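Uncharacterized protein (Bacillus thuringiensis serovar kurstaki, PDB 4XE7) is a bacterial actin-like protein of the ParM type that probably polymerises into nucleotide-dependent filaments to segregate plasmid DNA. Local coordinates at residues I234-A239 against I368-G373. Numbering follows the deposited sequence.
Sequences INDLGA and IVVGGG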
loop_
_atom_site.group_PDB
_atom_site.type_symbol
_atom_site.label_atom_id
_atom_site.label_comp_id
_atom_site.label_asym_id
_atom_site.label_seq_id
_atom_site.Cartn_x
_atom_site.Cartn_y
_atom_site.Cartn_z
ATOM N N ILE A 234 10.007 -12.435 7.099
ATOM C CA ILE A 234 9.661 -11.292 6.270
ATOM C C ILE A 234 10.045 -10.008 6.981
ATOM O O ILE A 234 9.494 -9.650 8.026
ATOM C CB ILE A 234 8.167 -11.264 5.904
ATOM C CG1 ILE A 234 7.770 -12.595 5.241
ATOM C CG2 ILE A 234 7.900 -10.115 4.942
ATOM C CD1 ILE A 234 6.293 -12.718 4.886
ATOM N N ASN A 235 11.013 -9.319 6.401
ATOM C CA ASN A 235 11.498 -8.090 6.981
ATOM C C ASN A 235 10.966 -6.894 6.197
ATOM O O ASN A 235 11.315 -6.690 5.035
ATOM C CB ASN A 235 13.023 -8.109 7.018
ATOM C CG ASN A 235 13.563 -9.327 7.738
ATOM O OD1 ASN A 235 13.739 -9.314 8.959
ATOM N ND2 ASN A 235 13.820 -10.404 6.982
ATOM N N ASP A 236 10.094 -6.126 6.844
ATOM C CA ASP A 236 9.466 -4.962 6.236
ATOM C C ASP A 236 10.288 -3.708 6.559
ATOM O O ASP A 236 10.258 -3.221 7.702
ATOM C CB ASP A 236 8.022 -4.821 6.749
ATOM C CG ASP A 236 7.192 -3.817 5.945
ATOM O OD1 ASP A 236 5.965 -3.762 6.169
ATOM O OD2 ASP A 236 7.752 -3.089 5.091
ATOM N N LEU A 237 11.012 -3.193 5.562
ATOM C CA LEU A 237 11.919 -2.049 5.765
ATOM C C LEU A 237 11.220 -0.719 5.455
ATOM O O LEU A 237 10.953 -0.408 4.286
ATOM C CB LEU A 237 13.174 -2.199 4.886
ATOM C CG LEU A 237 13.751 -3.610 4.898
ATOM C CD1 LEU A 237 15.032 -3.697 4.084
ATOM C CD2 LEU A 237 13.991 -4.035 6.347
ATOM N N GLY A 238 10.919 0.055 6.494
ATOM C CA GLY A 238 10.146 1.277 6.332
ATOM C C GLY A 238 10.935 2.563 6.540
ATOM O O GLY A 238 12.156 2.537 6.682
ATOM N N ALA A 239 10.231 3.691 6.597
ATOM C CA ALA A 239 10.883 4.998 6.689
ATOM C C ALA A 239 11.455 5.249 8.085
ATOM O O ALA A 239 12.560 5.788 8.225
ATOM C CB ALA A 239 9.899 6.112 6.304
ATOM N N ILE A 368 13.320 -12.878 3.577
ATOM C CA ILE A 368 12.704 -11.989 2.595
ATOM C C ILE A 368 12.707 -10.522 3.031
ATOM O O ILE A 368 12.453 -10.236 4.195
ATOM C CB ILE A 368 11.244 -12.428 2.317
ATOM C CG1 ILE A 368 11.202 -13.926 2.012
ATOM C CG2 ILE A 368 10.646 -11.604 1.175
ATOM C CD1 ILE A 368 9.799 -14.506 1.816
ATOM N N VAL A 369 12.997 -9.600 2.101
ATOM C CA VAL A 369 12.878 -8.176 2.388
ATOM C C VAL A 369 11.762 -7.566 1.553
ATOM O O VAL A 369 11.563 -7.932 0.396
ATOM C CB VAL A 369 14.194 -7.403 2.139
ATOM C CG1 VAL A 369 15.253 -7.845 3.126
ATOM C CG2 VAL A 369 14.688 -7.567 0.678
ATOM N N VAL A 370 11.004 -6.663 2.168
ATOM C CA VAL A 370 9.950 -5.921 1.482
ATOM C C VAL A 370 9.971 -4.533 2.049
ATOM O O VAL A 370 10.648 -4.299 3.049
ATOM C CB VAL A 370 8.536 -6.545 1.671
ATOM C CG1 VAL A 370 8.505 -7.955 1.147
ATOM C CG2 VAL A 370 8.132 -6.513 3.126
ATOM N N GLY A 371 9.237 -3.611 1.424
ATOM C CA GLY A 371 9.090 -2.272 1.962
ATOM C C GLY A 371 9.890 -1.273 1.150
ATOM O O GLY A 371 10.750 -1.672 0.381
ATOM N N GLY A 372 9.613 0.019 1.342
ATOM C CA GLY A 372 10.299 1.092 0.643
ATOM C C GLY A 372 11.802 1.140 0.898
ATOM O O GLY A 372 12.556 1.658 0.077
ATOM N N GLY A 373 12.231 0.614 2.039
ATOM C CA GLY A 373 13.642 0.539 2.378
ATOM C C GLY A 373 14.442 -0.325 1.406
ATOM O O GLY A 373 15.626 -0.093 1.177
#
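Asn235 grips the carbonyl of Ile368 twice, through its backbone N (N to O, 2.8 Å) and through its own side-chain amide (ND2 to the same O, 3.1 Å). The backbone donor meets that oxygen nearly straight, whereas ND2 comes from above the carbonyl plane. With CG folded beside the backbone N (chi1 -55°), the amide stays close enough to share the acceptor, while OD1 takes a hydrogen bond from Asn244 on the adjacent strand. The parallel pairing continues from Val370 N to Asn235 O and from Leu237 N to Val370 O.

On the face carrying Ile234, Asp236 and Val370, Val370 CG2 touches Ile234 CG2 (4.0 Å) and the CB and CG of Asp236, the Asp236 and Val370 side chains crossing at about a right angle. CG of Asp236 is turned opposite the backbone N (chi1 -168°), carrying OD2 over Gly371 CA, 3.5 Å away, where no CB blocks it. On the other face, Leu237 CD1 packs against Val369 CG1, and Leu237 CB rests 3.7 Å from Gly373 CA.

Gly373 N reaches Leu237 O from above the carbonyl plane, tying 234-239 to the glycine turn. By family, the segment from Asp236 and glycines 371-373 match the phosphate 2 and adenosine motifs, probably lining the nucleotide cleft, empty in this apo form. Bonds to Asn244 and Ile368 O together set the Asn235 amide's rotation, and two donors satisfy that carbonyl.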